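Local coordinates for protein kinase domain-containing protein (Chaetomium thermophilum, PDB 6Z3U) that probably phosphorylates serine and threonine residues of proteins with ATP, as the cyclin-dependent kinase subunit of the CDK-activating kinase complex, at residues P152-L157 and V234-F239; D220-N225 and V256-Y261. All coordinates share one frame; numbering follows the deposited sequence.

Contact 1 of 2, residues P152-L157 and V234-F239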
loop_
_atom_site.group_PDB
_atom_site.type_symbol
_atom_site.label_atom_id
_atom_site.label_comp_id
_atom_site.label_asym_id
_atom_site.label_seq_id
_atom_site.Cartn_x
_atom_site.Cartn_y
_atom_site.Cartn_z
ATOM N N PRO B 152 12.136 5.925 -12.017
ATOM C CA PRO B 152 12.173 5.709 -13.473
ATOM C C PRO B 152 12.037 4.255 -13.892
ATOM O O PRO B 152 11.733 3.996 -15.062
ATOM C CB PRO B 152 13.546 6.268 -13.883
ATOM C CG PRO B 152 14.028 7.062 -12.707
ATOM C CD PRO B 152 13.427 6.418 -11.507
ATOM N N ASN B 153 12.271 3.300 -12.991
ATOM C CA ASN B 153 12.197 1.881 -13.317
ATOM C C ASN B 153 10.962 1.209 -12.725
ATOM O O ASN B 153 10.928 -0.020 -12.601
ATOM C CB ASN B 153 13.466 1.175 -12.845
ATOM C CG ASN B 153 14.713 1.743 -13.486
ATOM O OD1 ASN B 153 15.558 2.335 -12.814
ATOM N ND2 ASN B 153 14.834 1.570 -14.797
ATOM N N ILE B 154 9.948 1.987 -12.354
ATOM C CA ILE B 154 8.656 1.466 -11.927
ATOM C C ILE B 154 7.596 2.078 -12.831
ATOM O O ILE B 154 7.584 3.297 -13.040
ATOM C CB ILE B 154 8.358 1.787 -10.451
ATOM C CG1 ILE B 154 9.465 1.251 -9.538
ATOM C CG2 ILE B 154 7.013 1.192 -10.047
ATOM C CD1 ILE B 154 9.444 -0.249 -9.351
ATOM N N ILE B 155 6.708 1.235 -13.362
ATOM C CA ILE B 155 5.683 1.725 -14.276
ATOM C C ILE B 155 4.884 2.820 -13.592
ATOM O O ILE B 155 4.397 2.654 -12.464
ATOM C CB ILE B 155 4.786 0.571 -14.744
ATOM C CG1 ILE B 155 3.842 1.051 -15.847
ATOM C CG2 ILE B 155 3.985 0.004 -13.580
ATOM C CD1 ILE B 155 3.026 -0.054 -16.467
ATOM N N GLY B 156 4.751 3.964 -14.259
ATOM C CA GLY B 156 4.112 5.117 -13.664
ATOM C C GLY B 156 2.600 5.071 -13.815
ATOM O O GLY B 156 2.088 4.894 -14.920
ATOM N N LEU B 157 1.905 5.235 -12.696
ATOM C CA LEU B 157 0.447 5.351 -12.696
ATOM C C LEU B 157 0.111 6.829 -12.859
ATOM O O LEU B 157 0.240 7.617 -11.919
ATOM C CB LEU B 157 -0.141 4.769 -11.417
ATOM C CG LEU B 157 -1.666 4.790 -11.307
ATOM C CD1 LEU B 157 -2.302 3.962 -12.407
ATOM C CD2 LEU B 157 -2.105 4.287 -9.950
ATOM N N VAL B 234 13.769 0.031 -18.691
ATOM C CA VAL B 234 12.936 -1.090 -18.266
ATOM C C VAL B 234 12.182 -0.705 -17.004
ATOM O O VAL B 234 12.747 -0.104 -16.082
ATOM C CB VAL B 234 13.791 -2.352 -18.045
ATOM C CG1 VAL B 234 13.019 -3.386 -17.253
ATOM C CG2 VAL B 234 14.225 -2.935 -19.380
ATOM N N LYS B 235 10.899 -1.063 -16.956
ATOM C CA LYS B 235 10.013 -0.720 -15.851
ATOM C C LYS B 235 9.410 -1.995 -15.269
ATOM O O LYS B 235 8.970 -2.875 -16.016
ATOM C CB LYS B 235 8.886 0.218 -16.309
ATOM C CG LYS B 235 9.271 1.265 -17.352
ATOM C CD LYS B 235 9.457 2.646 -16.740
ATOM C CE LYS B 235 10.085 3.610 -17.743
ATOM N NZ LYS B 235 10.413 4.941 -17.157
ATOM N N LEU B 236 9.416 -2.101 -13.942
ATOM C CA LEU B 236 8.703 -3.166 -13.240
ATOM C C LEU B 236 7.215 -2.838 -13.187
ATOM O O LEU B 236 6.838 -1.726 -12.803
ATOM C CB LEU B 236 9.259 -3.320 -11.826
ATOM C CG LEU B 236 8.954 -4.606 -11.055
ATOM C CD1 LEU B 236 9.374 -5.832 -11.845
ATOM C CD2 LEU B 236 9.641 -4.582 -9.702
ATOM N N ALA B 237 6.363 -3.804 -13.547
ATOM C CA ALA B 237 4.974 -3.490 -13.870
ATOM C C ALA B 237 3.954 -4.199 -12.988
ATOM O O ALA B 237 3.147 -3.523 -12.343
ATOM C CB ALA B 237 4.698 -3.814 -15.345
ATOM N N ASP B 238 3.918 -5.528 -12.966
ATOM C CA ASP B 238 2.790 -6.232 -12.354
ATOM C C ASP B 238 2.964 -6.265 -10.841
ATOM O O ASP B 238 3.875 -6.920 -10.327
ATOM C CB ASP B 238 2.659 -7.643 -12.919
ATOM C CG ASP B 238 1.347 -8.303 -12.533
ATOM O OD1 ASP B 238 1.034 -8.337 -11.323
ATOM O OD2 ASP B 238 0.626 -8.777 -13.438
ATOM N N PHE B 239 2.073 -5.575 -10.124
ATOM C CA PHE B 239 2.105 -5.505 -8.668
ATOM C C PHE B 239 0.910 -6.205 -8.029
ATOM O O PHE B 239 0.590 -5.940 -6.866
ATOM C CB PHE B 239 2.171 -4.045 -8.214
ATOM C CG PHE B 239 3.565 -3.484 -8.178
ATOM C CD1 PHE B 239 4.183 -3.038 -9.333
ATOM C CD2 PHE B 239 4.250 -3.385 -6.979
ATOM C CE1 PHE B 239 5.463 -2.521 -9.295
ATOM C CE2 PHE B 239 5.529 -2.868 -6.937
ATOM C CZ PHE B 239 6.136 -2.435 -8.095
#
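Lys-235 turns its CG beside the backbone N (chi1 -37°) and bends again at chi2 (-102°), which carries the chain over the loop so that NZ meets the O of Pro-152 at 2.7 Å. Asn-153 likewise sets CG anti to its carbonyl carbon (chi1 -60°), and ND2 reaches the O of Val-234 at 3.0 Å; this oxygen lies in the amide plane and the hydrogen bond is nearly straight. The same amide nitrogen also bonds Glu-233. Further along both segments, the backbones join in a single bridge: the N of Leu-236 donates to the O of Asn-153 (2.9 Å), and the N of Ile-155 to the O of Leu-236 (3.0 Å). Ile-154 lies alongside Leu-236, with CD1 of Ile-154 3.9 Å from CB of Leu-236. CG2 of Ile-154 comes within 4.1 Å of CE1 of Phe-239. Ile-155 lays CG2 against CA of Ala-237 at 3.6 Å. The bridge ties the loop between helix 136-148 and strand 157-162 of the N-lobe (the kinase alphaC-beta4 loop) to the strand that runs into Asp-238 and Phe-239, the first two residues of the kinase DFG motif. NZ of Lys-235 also forms a salt bridge with Glu-173, which accepts from the N of Gly-156 as well. An alanine in place of Lys-235 would probably leave the O of Pro-152 without this donor and the carboxylate of Glu-173 without its cationic mate. Sharing NZ between carbonyl and carboxylate is consistent with a buried ammonium whose charge is largely compensated by Glu-173.

Contact 2 of 2, residues D220-N225 and V256-Y261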
loop_
_atom_site.group_PDB
_atom_site.type_symbol
_atom_site.label_atom_id
_atom_site.label_comp_id
_atom_site.label_asym_id
_atom_site.label_seq_id
_atom_site.Cartn_x
_atom_site.Cartn_y
_atom_site.Cartn_z
ATOM N N ASP B 220 6.500 -11.187 -7.332
ATOM C CA ASP B 220 6.206 -11.827 -8.608
ATOM C C ASP B 220 7.138 -11.328 -9.706
ATOM O O ASP B 220 6.691 -11.042 -10.822
ATOM C CB ASP B 220 4.755 -11.594 -9.027
ATOM C CG ASP B 220 4.299 -12.569 -10.102
ATOM O OD1 ASP B 220 5.000 -13.581 -10.323
ATOM O OD2 ASP B 220 3.245 -12.325 -10.730
ATOM N N ILE B 221 8.428 -11.225 -9.407
ATOM C CA ILE B 221 9.391 -10.742 -10.391
ATOM C C ILE B 221 9.731 -11.859 -11.365
ATOM O O ILE B 221 10.117 -12.964 -10.964
ATOM C CB ILE B 221 10.651 -10.188 -9.703
ATOM C CG1 ILE B 221 10.300 -8.896 -8.960
ATOM C CG2 ILE B 221 11.753 -9.966 -10.720
ATOM C CD1 ILE B 221 11.417 -8.348 -8.113
ATOM N N LYS B 222 9.586 -11.567 -12.652
ATOM C CA LYS B 222 9.921 -12.490 -13.723
ATOM C C LYS B 222 10.065 -11.682 -15.003
ATOM O O LYS B 222 9.652 -10.514 -15.055
ATOM C CB LYS B 222 8.854 -13.588 -13.874
ATOM C CG LYS B 222 7.428 -13.067 -13.874
ATOM C CD LYS B 222 6.429 -14.183 -14.143
ATOM C CE LYS B 222 4.996 -13.697 -14.005
ATOM N NZ LYS B 222 4.015 -14.761 -14.357
ATOM N N PRO B 223 10.653 -12.262 -16.053
ATOM C CA PRO B 223 10.920 -11.461 -17.261
ATOM C C PRO B 223 9.687 -10.802 -17.860
ATOM O O PRO B 223 9.739 -9.617 -18.220
ATOM C CB PRO B 223 11.550 -12.486 -18.216
ATOM C CG PRO B 223 12.153 -13.512 -17.322
ATOM C CD PRO B 223 11.224 -13.618 -16.152
ATOM N N ASN B 224 8.576 -11.529 -17.993
ATOM C CA ASN B 224 7.417 -10.963 -18.674
ATOM C C ASN B 224 6.711 -9.886 -17.861
ATOM O O ASN B 224 5.774 -9.269 -18.376
ATOM C CB ASN B 224 6.420 -12.067 -19.036
ATOM C CG ASN B 224 6.040 -12.917 -17.848
ATOM O OD1 ASN B 224 6.818 -13.759 -17.400
ATOM N ND2 ASN B 224 4.833 -12.711 -17.334
ATOM N N ASN B 225 7.116 -9.657 -16.614
ATOM C CA ASN B 225 6.626 -8.532 -15.828
ATOM C C ASN B 225 7.583 -7.348 -15.858
ATOM O O ASN B 225 7.421 -6.411 -15.069
ATOM C CB ASN B 225 6.379 -8.963 -14.380
ATOM C CG ASN B 225 5.155 -9.849 -14.233
ATOM O OD1 ASN B 225 4.290 -9.893 -15.112
ATOM N ND2 ASN B 225 5.075 -10.559 -13.113
ATOM N N VAL B 256 3.335 -17.244 -3.182
ATOM C CA VAL B 256 3.609 -16.067 -3.996
ATOM C C VAL B 256 4.838 -16.351 -4.851
ATOM O O VAL B 256 5.590 -17.296 -4.606
ATOM C CB VAL B 256 3.823 -14.796 -3.145
ATOM C CG1 VAL B 256 2.488 -14.246 -2.666
ATOM C CG2 VAL B 256 4.732 -15.087 -1.968
ATOM N N ILE B 257 5.041 -15.506 -5.861
ATOM C CA ILE B 257 6.153 -15.644 -6.796
ATOM C C ILE B 257 5.942 -16.881 -7.658
ATOM O O ILE B 257 5.692 -17.978 -7.144
ATOM C CB ILE B 257 7.510 -15.729 -6.074
ATOM C CG1 ILE B 257 7.647 -14.621 -5.030
ATOM C CG2 ILE B 257 8.646 -15.622 -7.076
ATOM C CD1 ILE B 257 8.936 -14.694 -4.230
ATOM N N THR B 258 6.061 -16.717 -8.972
ATOM C CA THR B 258 5.972 -17.857 -9.874
ATOM C C THR B 258 6.984 -18.923 -9.465
ATOM O O THR B 258 8.087 -18.612 -9.007
ATOM C CB THR B 258 6.212 -17.408 -11.315
ATOM O OG1 THR B 258 5.280 -16.373 -11.653
ATOM C CG2 THR B 258 6.034 -18.576 -12.276
ATOM N N ARG B 259 6.594 -20.191 -9.628
ATOM C CA ARG B 259 7.393 -21.297 -9.107
ATOM C C ARG B 259 8.858 -21.173 -9.506
ATOM O O ARG B 259 9.752 -21.207 -8.652
ATOM C CB ARG B 259 6.828 -22.631 -9.603
ATOM C CG ARG B 259 7.474 -23.842 -8.947
ATOM C CD ARG B 259 6.971 -25.157 -9.528
ATOM N NE ARG B 259 5.514 -25.260 -9.507
ATOM C CZ ARG B 259 4.727 -25.130 -10.573
ATOM N NH1 ARG B 259 3.414 -25.243 -10.435
ATOM N NH2 ARG B 259 5.239 -24.896 -11.776
ATOM N N TRP B 260 9.124 -21.017 -10.804
ATOM C CA TRP B 260 10.498 -21.022 -11.295
ATOM C C TRP B 260 11.369 -19.973 -10.618
ATOM O O TRP B 260 12.599 -20.094 -10.649
ATOM C CB TRP B 260 10.509 -20.802 -12.808
ATOM C CG TRP B 260 9.769 -21.853 -13.576
ATOM C CD1 TRP B 260 9.209 -22.995 -13.078
ATOM C CD2 TRP B 260 9.496 -21.856 -14.984
ATOM N NE1 TRP B 260 8.614 -23.712 -14.088
ATOM C CE2 TRP B 260 8.773 -23.032 -15.267
ATOM C CE3 TRP B 260 9.794 -20.980 -16.030
ATOM C CZ2 TRP B 260 8.343 -23.352 -16.551
ATOM C CZ3 TRP B 260 9.367 -21.301 -17.305
ATOM C CH2 TRP B 260 8.650 -22.477 -17.554
ATOM N N TYR B 261 10.766 -18.942 -10.026
ATOM C CA TYR B 261 11.503 -17.869 -9.373
ATOM C C TYR B 261 11.253 -17.830 -7.869
ATOM O O TYR B 261 11.689 -16.885 -7.203
ATOM C CB TYR B 261 11.132 -16.526 -10.008
ATOM C CG TYR B 261 11.175 -16.560 -11.521
ATOM C CD1 TYR B 261 10.079 -16.999 -12.253
ATOM C CD2 TYR B 261 12.315 -16.178 -12.214
ATOM C CE1 TYR B 261 10.112 -17.045 -13.628
ATOM C CE2 TYR B 261 12.356 -16.221 -13.597
ATOM C CZ TYR B 261 11.250 -16.656 -14.295
ATOM O OH TYR B 261 11.276 -16.704 -15.666
#
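Tyr-261 directs its ring at the 220-225 loop, where CB of Lys-222 sits over one face, offset toward the rim. The carbon lies 4.0 Å from the ring centroid and 21° off the ring normal, a CH-pi contact. Pro-223, pointing against Tyr-261, brings CD obliquely to within 3.6 Å of CZ of Tyr-261, while the phenol oxygen hydrogen-bonds to Glu-288 of helix 276-291. Asp-220 reaches Thr-258 instead: its CG is swung away from its own backbone N (chi1 -163°), and the syn lone pair of OD1 accepts from OG1 of Thr-258 at 3.1 Å. Residues 218-225 read HRDIKPNN, the HRDxKxxN catalytic loop of protein kinases, with Asp-220 the predicted proton acceptor; residues 256-261 come just ahead of helix 264-267, in the P+1 region that ends the activation segment. The contact therefore joins the catalytic loop to the segment expected to receive the substrate. Lys-222, extended beyond CG, crosses Thr-258 at about a right angle, and its NZ makes a weak bond of 3.4 Å to OG1, so that this one hydroxyl donates to Asp-220 and weakly accepts from Lys-222. The backbone O of Asp-220 accepts from ND2 of Asn-225 at 2.8 Å, with the oxygen in the amide plane, a bond that spans the loop from Asp-220 to Asn-225.

Overall arrangement
Contact 1 is the more buried of the two, while contact 2 is partly buried at the catalytic loop; their centres lie about 15 Å apart. Contact 1 joins the loop between helix 136-148 and strand 157-162 to strand 234-236 through two backbone bonds, aliphatic packing, and the side chains of one lysine and one asparagine. Contact 2 lacks backbone bonds between its segments and relies on a hydroxyl, a carboxylate, a lysine and an aromatic face. The two meet where the N of Ala-237 probably donates to the O of Asn-225, 3.2 Å away, a bond that would join the entry to the DFG residues to the end of the catalytic loop. Along the chain their segments alternate, all within the kinase domain.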